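PDB 3CLQ: DUF1116 domain-containing protein from Enterococcus faecalis, which is of unknown function but is probably related to the AllG subunit of oxamate carbamoyltransferase, an enzyme of anaerobic allantoin breakdown. Local coordinates for residues Arg151-Trp154 / Met155-Val158; Lys350-Pro353 / Asn354-Ile357; Ser272-Gly275 / Gly276-Phe280; Ile387-Glu391 / Pro392-Met396; Ala337-Tyr340 / Ser341-Leu345. All blocks are in the same frame, centred on the assembly; numbering follows the deposited sequence.

Interaction 1 (Arg151-Trp154 / Met155-Val158)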
loop_
_atom_site.group_PDB
_atom_site.type_symbol
_atom_site.label_atom_id
_atom_site.label_comp_id
_atom_site.label_asym_id
_atom_site.label_seq_id
_atom_site.Cartn_x
_atom_site.Cartn_y
_atom_site.Cartn_z
ATOM N N ARG B 151 -1.414 -27.571 -9.723
ATOM C CA ARG B 151 -1.729 -26.371 -8.954
ATOM C C ARG B 151 -3.228 -26.081 -8.880
ATOM O O ARG B 151 -3.734 -25.660 -7.838
ATOM C CB ARG B 151 -1.027 -25.153 -9.515
ATOM C CG ARG B 151 -1.345 -23.865 -8.736
ATOM C CD ARG B 151 -0.455 -22.780 -9.240
ATOM N NE ARG B 151 0.747 -23.421 -9.755
ATOM C CZ ARG B 151 1.989 -23.124 -9.388
ATOM N NH1 ARG B 151 2.230 -22.143 -8.512
ATOM N NH2 ARG B 151 2.996 -23.796 -9.930
ATOM N N LEU B 152 -3.931 -26.286 -9.988
ATOM C CA LEU B 152 -5.378 -26.172 -9.994
ATOM C C LEU B 152 -6.046 -27.105 -8.971
ATOM O O LEU B 152 -7.044 -26.735 -8.341
ATOM C CB LEU B 152 -5.928 -26.481 -11.384
ATOM C CG LEU B 152 -6.100 -25.313 -12.343
ATOM C CD1 LEU B 152 -7.550 -25.291 -12.771
ATOM C CD2 LEU B 152 -5.764 -23.981 -11.696
ATOM N N ILE B 153 -5.510 -28.317 -8.831
ATOM C CA ILE B 153 -6.042 -29.301 -7.882
ATOM C C ILE B 153 -5.702 -28.931 -6.440
ATOM O O ILE B 153 -6.524 -29.077 -5.533
ATOM C CB ILE B 153 -5.528 -30.720 -8.198
ATOM C CG1 ILE B 153 -6.139 -31.204 -9.508
ATOM C CG2 ILE B 153 -5.864 -31.698 -7.074
ATOM C CD1 ILE B 153 -5.369 -32.309 -10.144
ATOM N N TRP B 154 -4.484 -28.438 -6.248
ATOM C CA TRP B 154 -4.047 -27.919 -4.967
ATOM C C TRP B 154 -4.972 -26.790 -4.525
ATOM O O TRP B 154 -5.403 -26.731 -3.376
ATOM C CB TRP B 154 -2.615 -27.419 -5.084
ATOM C CG TRP B 154 -2.062 -26.859 -3.811
ATOM C CD1 TRP B 154 -1.426 -27.548 -2.820
ATOM C CD2 TRP B 154 -2.078 -25.485 -3.398
ATOM N NE1 TRP B 154 -1.056 -26.691 -1.812
ATOM C CE2 TRP B 154 -1.444 -25.419 -2.144
ATOM C CE3 TRP B 154 -2.575 -24.308 -3.962
ATOM C CZ2 TRP B 154 -1.295 -24.223 -1.446
ATOM C CZ3 TRP B 154 -2.421 -23.120 -3.263
ATOM C CH2 TRP B 154 -1.790 -23.090 -2.025
HETATM N N MSE B 155 -5.297 -25.903 -5.447
HETATM C CA MSE B 155 -6.199 -24.801 -5.130
HETATM C C MSE B 155 -7.630 -25.230 -4.822
HETATM O O MSE B 155 -8.359 -24.516 -4.145
HETATM C CB MSE B 155 -6.213 -23.796 -6.261
HETATM C CG MSE B 155 -4.888 -23.128 -6.466
HETATM SE SE MSE B 155 -5.045 -21.973 -8.005
HETATM C CE MSE B 155 -5.886 -20.399 -7.193
ATOM N N ARG B 156 -8.053 -26.385 -5.316
ATOM C CA ARG B 156 -9.409 -26.811 -5.007
ATOM C C ARG B 156 -9.460 -27.847 -3.890
ATOM O O ARG B 156 -10.528 -28.099 -3.334
ATOM C CB ARG B 156 -10.143 -27.334 -6.239
ATOM C CG ARG B 156 -9.630 -28.651 -6.722
ATOM C CD ARG B 156 -10.734 -29.658 -6.926
ATOM N NE ARG B 156 -10.137 -30.951 -6.666
ATOM C CZ ARG B 156 -9.792 -31.839 -7.590
ATOM N NH1 ARG B 156 -10.029 -31.631 -8.881
ATOM N NH2 ARG B 156 -9.220 -32.955 -7.196
ATOM N N ASP B 157 -8.316 -28.441 -3.565
ATOM C CA ASP B 157 -8.263 -29.450 -2.514
ATOM C C ASP B 157 -7.894 -28.812 -1.189
ATOM O O ASP B 157 -8.362 -29.238 -0.128
ATOM C CB ASP B 157 -7.237 -30.527 -2.851
ATOM C CG ASP B 157 -7.787 -31.594 -3.777
ATOM O OD1 ASP B 157 -8.896 -31.408 -4.330
ATOM O OD2 ASP B 157 -7.094 -32.616 -3.940
ATOM N N VAL B 158 -7.041 -27.793 -1.259
ATOM C CA VAL B 158 -6.556 -27.144 -0.058
ATOM C C VAL B 158 -6.804 -25.623 -0.007
ATOM O O VAL B 158 -7.716 -25.182 0.693
ATOM C CB VAL B 158 -5.097 -27.604 0.314
ATOM C CG1 VAL B 158 -4.475 -28.467 -0.784
ATOM C CG2 VAL B 158 -4.206 -26.431 0.740
#
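Along helix 146-168, residues R151 to W154 pack against the next turn, M155 to V158, where the coil widens into a pi-type turn. M155 N donates to R151 O at 2.9 Å and V158 N to W154 O at 2.9 Å. The bond from D157 N to I153 O is shorter, 2.7 Å, but bent at the hydrogen (131°), and R156 N makes only weak bonds, to L152 O and I153 O. W154 has CG anti to the backbone N (chi1 -180°), which carries the indole to V158. There V158 CG1 makes a CH-pi contact, 4.1 Å from the centroid of the W154 five-membered ring and over its face. M155 CG packs on W154 CE3 at 3.6 Å. I153 and R156 run side by side, I153 CG2 lying over one face of the guanidinium, 3.6 Å from R156 NH2. D157 steadies that group through a salt bridge, R156 NE to D157 OD1 at 2.7 Å, reached from the syn side but well out of the carboxylate plane. F225 of helix 216-226 meets the W154 ring. The i to i+4 bonds are those of an alpha helix, which here runs into a wider pi-type turn at 155-158.

Interaction 2 (Lys350-Pro353 / Asn354-Ile357)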
loop_
_atom_site.group_PDB
_atom_site.type_symbol
_atom_site.label_atom_id
_atom_site.label_comp_id
_atom_site.label_asym_id
_atom_site.label_seq_id
_atom_site.Cartn_x
_atom_site.Cartn_y
_atom_site.Cartn_z
ATOM N N LYS B 350 -20.537 11.181 -13.754
ATOM C CA LYS B 350 -20.082 12.020 -12.625
ATOM C C LYS B 350 -18.972 11.320 -11.859
ATOM O O LYS B 350 -18.720 10.148 -12.104
ATOM C CB LYS B 350 -21.224 12.411 -11.668
ATOM C CG LYS B 350 -21.828 11.257 -10.871
ATOM C CD LYS B 350 -22.810 11.748 -9.796
ATOM C CE LYS B 350 -24.110 12.273 -10.409
ATOM N NZ LYS B 350 -25.144 12.483 -9.355
ATOM N N GLU B 351 -18.302 12.048 -10.962
ATOM C CA GLU B 351 -17.228 11.491 -10.111
ATOM C C GLU B 351 -17.810 10.668 -8.967
ATOM O O GLU B 351 -18.769 11.068 -8.328
ATOM C CB GLU B 351 -16.366 12.601 -9.484
ATOM C CG GLU B 351 -15.850 13.660 -10.442
ATOM C CD GLU B 351 -15.004 14.746 -9.745
ATOM O OE1 GLU B 351 -14.663 14.595 -8.542
ATOM O OE2 GLU B 351 -14.681 15.765 -10.410
ATOM N N ASN B 352 -17.221 9.513 -8.694
ATOM C CA ASN B 352 -17.563 8.768 -7.496
ATOM C C ASN B 352 -16.864 9.375 -6.265
ATOM O O ASN B 352 -15.650 9.259 -6.126
ATOM C CB ASN B 352 -17.118 7.328 -7.691
ATOM C CG ASN B 352 -17.470 6.461 -6.529
ATOM O OD1 ASN B 352 -17.901 6.954 -5.483
ATOM N ND2 ASN B 352 -17.301 5.155 -6.689
ATOM N N PRO B 353 -17.620 10.015 -5.359
ATOM C CA PRO B 353 -16.948 10.638 -4.191
ATOM C C PRO B 353 -16.332 9.639 -3.180
ATOM O O PRO B 353 -15.431 9.995 -2.408
ATOM C CB PRO B 353 -18.064 11.465 -3.536
ATOM C CG PRO B 353 -19.330 10.816 -3.952
ATOM C CD PRO B 353 -19.084 10.210 -5.334
ATOM N N ASN B 354 -16.801 8.397 -3.200
ATOM C CA ASN B 354 -16.350 7.376 -2.270
ATOM C C ASN B 354 -15.007 6.769 -2.646
ATOM O O ASN B 354 -14.460 5.964 -1.894
ATOM C CB ASN B 354 -17.390 6.255 -2.222
ATOM C CG ASN B 354 -18.704 6.713 -1.631
ATOM O OD1 ASN B 354 -18.741 7.167 -0.505
ATOM N ND2 ASN B 354 -19.791 6.604 -2.396
ATOM N N VAL B 355 -14.501 7.121 -3.824
ATOM C CA VAL B 355 -13.240 6.581 -4.336
ATOM C C VAL B 355 -12.499 7.675 -5.111
ATOM O O VAL B 355 -12.930 8.092 -6.191
ATOM C CB VAL B 355 -13.495 5.388 -5.273
ATOM C CG1 VAL B 355 -12.186 4.762 -5.754
ATOM C CG2 VAL B 355 -14.359 4.379 -4.593
ATOM N N THR B 356 -11.388 8.142 -4.570
ATOM C CA THR B 356 -10.798 9.355 -5.075
ATOM C C THR B 356 -9.301 9.223 -5.412
ATOM O O THR B 356 -8.630 8.325 -4.923
ATOM C CB THR B 356 -11.013 10.476 -4.041
ATOM O OG1 THR B 356 -10.429 10.085 -2.800
ATOM C CG2 THR B 356 -12.516 10.720 -3.810
ATOM N N ILE B 357 -8.781 10.135 -6.232
ATOM C CA ILE B 357 -7.370 10.127 -6.620
ATOM C C ILE B 357 -6.610 11.304 -6.041
ATOM O O ILE B 357 -6.785 12.446 -6.463
ATOM C CB ILE B 357 -7.221 10.220 -8.129
ATOM C CG1 ILE B 357 -8.027 9.109 -8.831
ATOM C CG2 ILE B 357 -5.751 10.165 -8.514
ATOM C CD1 ILE B 357 -8.338 9.464 -10.244
#
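N352 and P353 meet N354 and V355 in a type I beta turn, N352 to V355, overlaid by an Asx turn: together an Asx-Pro turn. It joins strand 348-352 to strand 356-357, both of which pair with strand 363-369. K350 leads in; its NZ forms a salt bridge with E15 and its carbonyl accepts from the hydroxyl of T367. E351 follows, its OE1 taking a hydrogen bond from G364 N. N352 does the polar work of the turn. With CG anti to its backbone N (chi1 -178°), the buried amide reaches forward beside its own carbonyl, and OD1 accepts from N354 N at 2.9 Å. That donor comes from above the amide, 42° out of the carbonyl plane. The backbone oxygen of the same residue, N352 O, closes the beta turn with a weak but fairly straight bond from V355 N at 3.3 Å. Two carbonyl groups of one asparagine therefore hold two successive N-H groups. Its ND2 lies 3.7 Å from V355 CG2, and the amide of N354 stands nearly perpendicular to that of N352, their planes 84° apart. P353 occupies the second position, where its ring restrains phi to a value suited to the turn; I22 of helix 6-23 touches it as well as N352 and N354. Beyond the turn, T356 OG1 bonds to H185 NE2, while its methyl CG2 comes to 3.3 Å from P353 O.

Interaction 3 (Ser272-Gly275 / Gly276-Phe280)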
loop_
_atom_site.group_PDB
_atom_site.type_symbol
_atom_site.label_atom_id
_atom_site.label_comp_id
_atom_site.label_asym_id
_atom_site.label_seq_id
_atom_site.Cartn_x
_atom_site.Cartn_y
_atom_site.Cartn_z
ATOM N N SER B 272 -26.867 -0.012 -20.272
ATOM C CA SER B 272 -27.891 -0.184 -19.278
ATOM C C SER B 272 -29.256 -0.140 -19.924
ATOM O O SER B 272 -30.075 -1.022 -19.703
ATOM C CB SER B 272 -27.771 0.908 -18.236
ATOM O OG SER B 272 -28.787 0.756 -17.254
ATOM N N GLY B 273 -29.493 0.878 -20.745
ATOM C CA GLY B 273 -30.813 1.078 -21.344
ATOM C C GLY B 273 -31.210 0.053 -22.392
ATOM O O GLY B 273 -32.327 0.076 -22.908
ATOM N N ILE B 274 -30.282 -0.837 -22.724
ATOM C CA ILE B 274 -30.539 -1.890 -23.692
ATOM C C ILE B 274 -30.874 -3.153 -22.910
ATOM O O ILE B 274 -31.794 -3.874 -23.266
ATOM C CB ILE B 274 -29.339 -2.135 -24.638
ATOM C CG1 ILE B 274 -29.795 -2.937 -25.835
ATOM C CG2 ILE B 274 -28.228 -2.945 -23.935
ATOM C CD1 ILE B 274 -31.183 -2.570 -26.306
ATOM N N GLY B 275 -30.122 -3.412 -21.842
ATOM C CA GLY B 275 -30.471 -4.459 -20.892
ATOM C C GLY B 275 -30.068 -5.890 -21.213
ATOM O O GLY B 275 -29.598 -6.191 -22.317
ATOM N N GLY B 276 -30.238 -6.764 -20.216
ATOM C CA GLY B 276 -30.001 -8.200 -20.354
ATOM C C GLY B 276 -28.619 -8.567 -20.850
ATOM O O GLY B 276 -27.608 -7.988 -20.421
ATOM N N ASN B 277 -28.579 -9.541 -21.753
ATOM C CA ASN B 277 -27.331 -9.989 -22.356
ATOM C C ASN B 277 -27.273 -9.625 -23.837
ATOM O O ASN B 277 -26.735 -10.368 -24.645
ATOM C CB ASN B 277 -27.119 -11.489 -22.118
ATOM C CG ASN B 277 -26.953 -11.828 -20.629
ATOM O OD1 ASN B 277 -26.392 -11.047 -19.862
ATOM N ND2 ASN B 277 -27.431 -12.999 -20.225
ATOM N N HIS B 278 -27.850 -8.475 -24.179
ATOM C CA HIS B 278 -27.717 -7.892 -25.517
ATOM C C HIS B 278 -26.298 -7.314 -25.694
ATOM O O HIS B 278 -25.911 -6.365 -25.011
ATOM C CB HIS B 278 -28.776 -6.809 -25.742
ATOM C CG HIS B 278 -29.095 -6.578 -27.184
ATOM N ND1 HIS B 278 -28.163 -6.099 -28.089
ATOM C CD2 HIS B 278 -30.232 -6.788 -27.893
ATOM C CE1 HIS B 278 -28.716 -6.006 -29.285
ATOM N NE2 HIS B 278 -29.972 -6.413 -29.191
ATOM N N TRP B 279 -25.524 -7.906 -26.604
ATOM C CA TRP B 279 -24.099 -7.590 -26.747
ATOM C C TRP B 279 -23.856 -6.748 -27.986
ATOM O O TRP B 279 -24.460 -6.985 -29.009
ATOM C CB TRP B 279 -23.283 -8.876 -26.910
ATOM C CG TRP B 279 -23.177 -9.695 -25.701
ATOM C CD1 TRP B 279 -23.924 -10.780 -25.384
ATOM C CD2 TRP B 279 -22.261 -9.503 -24.612
ATOM N NE1 TRP B 279 -23.538 -11.285 -24.168
ATOM C CE2 TRP B 279 -22.517 -10.516 -23.670
ATOM C CE3 TRP B 279 -21.251 -8.572 -24.342
ATOM C CZ2 TRP B 279 -21.796 -10.624 -22.471
ATOM C CZ3 TRP B 279 -20.542 -8.685 -23.165
ATOM C CH2 TRP B 279 -20.818 -9.702 -22.241
ATOM N N PHE B 280 -22.953 -5.784 -27.895
ATOM C CA PHE B 280 -22.507 -5.047 -29.058
ATOM C C PHE B 280 -21.039 -5.332 -29.221
ATOM O O PHE B 280 -20.270 -5.181 -28.274
ATOM C CB PHE B 280 -22.762 -3.561 -28.864
ATOM C CG PHE B 280 -24.215 -3.232 -28.778
ATOM C CD1 PHE B 280 -24.958 -3.044 -29.924
ATOM C CD2 PHE B 280 -24.851 -3.158 -27.548
ATOM C CE1 PHE B 280 -26.314 -2.764 -29.846
ATOM C CE2 PHE B 280 -26.210 -2.880 -27.465
ATOM C CZ PHE B 280 -26.941 -2.682 -28.616
#
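G275 O receives the one hydrogen bond that crosses this loop, from H278 N at 3.4 Å; it is weak, though nearly straight (161°). The bond spans a tight reversal through G275 and G276, both with positive phi, a conformation that favours glycine. G276 N is in turn held by the side chain of N250. The apolar half of the contact is built on I274. Its CG1, anti to the backbone N (chi1 -164°), extends across the loop and meets two aromatic rings in different ways. Over a face of the H278 imidazole it makes a CH-pi contact, CG1 standing 4.3 Å from the ring centroid and 25° off the normal, with the two side chains crossing at about a right angle. Against F280 the same carbon comes in near the ring plane, at the edge: I274 CG1 is 3.9 Å from F280 CE2, and I274 CG2 is 4.1 Å from that same CE2. F280 also packs on V408, E411 and A415 of helix 407-419, and S272 OG is bonded to G248 O and V251 N at the start of the loop. This is a surface loop of a beta hairpin, connecting the adjacent antiparallel strands 266-271 and 280-283.

Interaction 4 (Ile387-Glu391 / Pro392-Met396)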
loop_
_atom_site.group_PDB
_atom_site.type_symbol
_atom_site.label_atom_id
_atom_site.label_comp_id
_atom_site.label_asym_id
_atom_site.label_seq_id
_atom_site.Cartn_x
_atom_site.Cartn_y
_atom_site.Cartn_z
ATOM N N ILE B 387 -0.160 -7.057 -22.217
ATOM C CA ILE B 387 -0.060 -7.699 -23.533
ATOM C C ILE B 387 0.382 -9.170 -23.404
ATOM O O ILE B 387 1.329 -9.499 -22.691
ATOM C CB ILE B 387 0.766 -6.862 -24.557
ATOM C CG1 ILE B 387 2.238 -6.832 -24.216
ATOM C CG2 ILE B 387 0.338 -5.400 -24.541
ATOM C CD1 ILE B 387 2.928 -5.663 -24.868
ATOM N N ALA B 388 -0.347 -10.062 -24.063
ATOM C CA ALA B 388 -0.165 -11.490 -23.857
ATOM C C ALA B 388 0.277 -12.150 -25.145
ATOM O O ALA B 388 -0.215 -11.809 -26.216
ATOM C CB ALA B 388 -1.461 -12.112 -23.378
ATOM N N HIS B 389 1.189 -13.105 -25.054
ATOM C CA HIS B 389 1.640 -13.809 -26.252
ATOM C C HIS B 389 0.479 -14.436 -27.029
ATOM O O HIS B 389 -0.479 -14.937 -26.442
ATOM C CB HIS B 389 2.655 -14.879 -25.886
ATOM C CG HIS B 389 3.557 -15.253 -27.014
ATOM N ND1 HIS B 389 4.885 -14.883 -27.059
ATOM C CD2 HIS B 389 3.323 -15.950 -28.152
ATOM C CE1 HIS B 389 5.434 -15.345 -28.171
ATOM N NE2 HIS B 389 4.506 -15.997 -28.851
ATOM N N LYS B 390 0.560 -14.406 -28.351
ATOM C CA LYS B 390 -0.500 -14.976 -29.186
ATOM C C LYS B 390 -0.480 -16.498 -29.125
ATOM O O LYS B 390 -1.446 -17.152 -29.495
ATOM C CB LYS B 390 -0.374 -14.509 -30.643
ATOM C CG LYS B 390 0.741 -15.199 -31.407
ATOM C CD LYS B 390 1.172 -14.391 -32.618
ATOM C CE LYS B 390 2.488 -14.921 -33.189
ATOM N NZ LYS B 390 2.803 -14.373 -34.542
ATOM N N GLU B 391 0.632 -17.048 -28.657
ATOM C CA GLU B 391 0.765 -18.488 -28.485
ATOM C C GLU B 391 0.291 -18.920 -27.097
ATOM O O GLU B 391 0.493 -18.194 -26.126
ATOM C CB GLU B 391 2.221 -18.899 -28.699
ATOM C CG GLU B 391 2.541 -19.277 -30.115
ATOM C CD GLU B 391 2.249 -20.746 -30.381
ATOM O OE1 GLU B 391 2.768 -21.611 -29.637
ATOM O OE2 GLU B 391 1.497 -21.041 -31.328
ATOM N N PRO B 392 -0.336 -20.113 -27.002
ATOM C CA PRO B 392 -0.875 -20.622 -25.743
ATOM C C PRO B 392 0.190 -20.777 -24.674
ATOM O O PRO B 392 1.225 -21.399 -24.897
ATOM C CB PRO B 392 -1.416 -22.011 -26.128
ATOM C CG PRO B 392 -1.671 -21.927 -27.561
ATOM C CD PRO B 392 -0.568 -21.066 -28.097
ATOM N N GLY B 393 -0.066 -20.195 -23.519
ATOM C CA GLY B 393 0.731 -20.486 -22.341
ATOM C C GLY B 393 2.005 -19.697 -22.140
ATOM O O GLY B 393 2.591 -19.740 -21.067
ATOM N N ILE B 394 2.458 -18.979 -23.153
ATOM C CA ILE B 394 3.707 -18.257 -22.991
ATOM C C ILE B 394 3.533 -17.127 -21.977
ATOM O O ILE B 394 4.466 -16.782 -21.253
ATOM C CB ILE B 394 4.236 -17.759 -24.331
ATOM C CG1 ILE B 394 4.773 -18.951 -25.125
ATOM C CG2 ILE B 394 5.307 -16.709 -24.112
ATOM C CD1 ILE B 394 4.652 -18.815 -26.611
ATOM N N GLY B 395 2.325 -16.571 -21.922
ATOM C CA GLY B 395 1.980 -15.591 -20.902
ATOM C C GLY B 395 2.300 -14.135 -21.203
ATOM O O GLY B 395 2.583 -13.757 -22.344
HETATM N N MSE B 396 2.249 -13.319 -20.154
HETATM C CA MSE B 396 2.478 -11.891 -20.268
HETATM C C MSE B 396 3.848 -11.572 -20.861
HETATM O O MSE B 396 4.869 -12.071 -20.394
HETATM C CB MSE B 396 2.340 -11.252 -18.893
HETATM C CG MSE B 396 2.180 -9.754 -18.931
HETATM SE SE MSE B 396 2.319 -8.982 -17.141
HETATM C CE MSE B 396 2.387 -7.082 -17.614
#
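H389 and G395 supply the hydrogen bond that ties the two arms of this hairpin: H389 N donates to G395 O at 3.1 Å, almost straight at the hydrogen (174°), though the donor lies above the carbonyl plane. Next to it, A388 and M396 form an antiparallel non-hydrogen-bonded pair with CA atoms 4.5 Å apart. M396 CA also makes a CA-H...O contact with I387 O at 3.6 Å. The reversal itself contains a type II beta turn from E391 to I394. P392 fills its second position and G393, with positive phi, its third.

Among the side chains, the chief contact is CH-pi. H389 keeps CG anti to its backbone N (chi1 -157°), bringing the imidazole over to I394, whose CD1 rests above the ring centre, 3.6 Å from the centroid and 13° off the normal. The other branch, I394 CG2, touches H389 ND1 at 3.5 Å. The chain of E391 bends at chi2 and slants across the proline ring, E391 CD to P392 CD 3.6 Å.

Around the hairpin, D299 and Y295 touch H389 and I394 respectively, and backbone bonds join A388 to G301, K390 to D299 and G393 to F141. The loop thus connects strands 383-388 and 396-402, which form a two-stranded antiparallel ladder where I387 bonds to I397 and G398.

Interaction 5 (Ala337-Tyr340 / Ser341-Leu345)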
loop_
_atom_site.group_PDB
_atom_site.type_symbol
_atom_site.label_atom_id
_atom_site.label_comp_id
_atom_site.label_asym_id
_atom_site.label_seq_id
_atom_site.Cartn_x
_atom_site.Cartn_y
_atom_site.Cartn_z
ATOM N N ALA B 337 -0.452 10.622 -17.905
ATOM C CA ALA B 337 -1.335 9.813 -17.084
ATOM C C ALA B 337 -2.239 10.711 -16.247
ATOM O O ALA B 337 -3.427 10.443 -16.113
ATOM C CB ALA B 337 -0.554 8.837 -16.229
ATOM N N LEU B 338 -1.695 11.796 -15.711
ATOM C CA LEU B 338 -2.529 12.742 -14.981
ATOM C C LEU B 338 -3.605 13.198 -15.928
ATOM O O LEU B 338 -4.766 13.290 -15.582
ATOM C CB LEU B 338 -1.723 13.964 -14.541
ATOM C CG LEU B 338 -0.539 13.691 -13.615
ATOM C CD1 LEU B 338 0.038 14.983 -13.007
ATOM C CD2 LEU B 338 -0.950 12.707 -12.536
ATOM N N ASN B 339 -3.193 13.475 -17.151
ATOM C CA ASN B 339 -4.047 14.074 -18.135
ATOM C C ASN B 339 -5.209 13.203 -18.583
ATOM O O ASN B 339 -6.287 13.713 -18.895
ATOM C CB ASN B 339 -3.192 14.406 -19.337
ATOM C CG ASN B 339 -3.448 15.781 -19.846
ATOM O OD1 ASN B 339 -2.582 16.664 -19.748
ATOM N ND2 ASN B 339 -4.652 15.995 -20.375
ATOM N N TYR B 340 -4.978 11.893 -18.633
ATOM C CA TYR B 340 -5.972 10.934 -19.128
ATOM C C TYR B 340 -7.143 10.771 -18.155
ATOM O O TYR B 340 -8.319 10.693 -18.554
ATOM C CB TYR B 340 -5.321 9.564 -19.375
ATOM C CG TYR B 340 -4.853 9.292 -20.801
ATOM C CD1 TYR B 340 -5.724 9.442 -21.894
ATOM C CD2 TYR B 340 -3.556 8.838 -21.052
ATOM C CE1 TYR B 340 -5.305 9.177 -23.205
ATOM C CE2 TYR B 340 -3.123 8.565 -22.341
ATOM C CZ TYR B 340 -4.000 8.736 -23.421
ATOM O OH TYR B 340 -3.562 8.457 -24.708
ATOM N N SER B 341 -6.801 10.702 -16.873
ATOM C CA SER B 341 -7.791 10.578 -15.829
ATOM C C SER B 341 -8.695 11.800 -15.828
ATOM O O SER B 341 -9.908 11.643 -15.655
ATOM C CB SER B 341 -7.123 10.396 -14.476
ATOM O OG SER B 341 -6.667 9.070 -14.327
ATOM N N LYS B 342 -8.116 12.996 -16.027
ATOM C CA LYS B 342 -8.901 14.222 -16.216
ATOM C C LYS B 342 -9.783 14.109 -17.451
ATOM O O LYS B 342 -10.974 14.376 -17.397
ATOM C CB LYS B 342 -8.008 15.433 -16.412
ATOM C CG LYS B 342 -7.413 16.040 -15.164
ATOM C CD LYS B 342 -6.544 17.255 -15.576
ATOM C CE LYS B 342 -5.678 17.805 -14.427
ATOM N NZ LYS B 342 -4.415 17.025 -14.163
ATOM N N GLU B 343 -9.181 13.730 -18.571
ATOM C CA GLU B 343 -9.913 13.595 -19.814
ATOM C C GLU B 343 -11.150 12.720 -19.665
ATOM O O GLU B 343 -12.235 13.090 -20.116
ATOM C CB GLU B 343 -9.015 12.988 -20.885
ATOM C CG GLU B 343 -7.951 13.909 -21.444
ATOM C CD GLU B 343 -7.344 13.351 -22.726
ATOM O OE1 GLU B 343 -8.061 12.584 -23.424
ATOM O OE2 GLU B 343 -6.166 13.676 -23.039
HETATM N N MSE B 344 -10.976 11.557 -19.030
HETATM C CA MSE B 344 -12.027 10.542 -18.955
HETATM C C MSE B 344 -13.389 11.056 -18.468
HETATM O O MSE B 344 -14.405 10.387 -18.633
HETATM C CB MSE B 344 -11.572 9.347 -18.097
HETATM C CG MSE B 344 -10.865 8.198 -18.823
HETATM SE SE MSE B 344 -11.195 7.974 -20.777
HETATM C CE MSE B 344 -9.636 8.949 -21.455
ATOM N N LEU B 345 -13.392 12.239 -17.863
ATOM C CA LEU B 345 -14.582 12.866 -17.285
ATOM C C LEU B 345 -15.603 13.318 -18.328
ATOM O O LEU B 345 -16.777 13.493 -18.021
ATOM C CB LEU B 345 -14.181 14.103 -16.482
ATOM C CG LEU B 345 -13.498 13.975 -15.127
ATOM C CD1 LEU B 345 -13.007 15.329 -14.645
ATOM C CD2 LEU B 345 -14.452 13.369 -14.107
#
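N339 and Y340 bond to E343 and M344 in the C-terminal part of alpha helix 334-343, where the i to i+4 bonds grow stronger along the chain. The earlier two are weak: S341 N to A337 O at 3.5 Å and K342 N to L338 O at 3.4 Å. Then E343 N donates to N339 O at 2.9 Å, and M344 N to Y340 O at 2.8 Å. L345 N turns instead to K342 O, an i to i+3 bond of 3.3 Å. The backbone oxygen of M344 accepts from the hydroxyl of T348.

Side-chain polar groups find their partners differently. The buried S341 OG is hydrogen-bonded to F318 O and A321 N, so its hydroxyl ties the helix to the loop that holds F318 and A321. The amide of N339 and the carboxylate of E343 approach only loosely, ND2 of N339 being 3.8 Å from OE2 of E343 with the planes 83° apart, too far for a hydrogen bond. K342 folds at its last torsion (chi4 80°), bringing NZ back over the preceding turn, 4.1 Å from L338 CB. On the M344 side, the selenomethionine chain runs alongside the tyrosine, bent at chi2 and chi3 so that its methyl CE lies 4.0 Å from Y340 CD1.

In the fold
All five are local contacts, differing in element and burial. Interactions 1 and 5 are helical turns and partly buried; a salt bridge and an indole CH-pi contact mark the first, whereas interaction 5 relies on backbone bonds and a serine pinned by a loop. Interactions 3 and 4 lie at the surface in hairpin loops, where glycines permit the reversal and an isoleucine meets a histidine face. Interaction 2, partly buried, is an Asx-Pro corner that pairs one side-chain bond with one backbone bond. Interactions 2 and 5 touch, E351 CG to L345 CD2 at 3.9 Å, where helix 334-343 is followed by strand 348-352. Interaction 1 is remote from that pair, its centre about 38 Å from that of interaction 2.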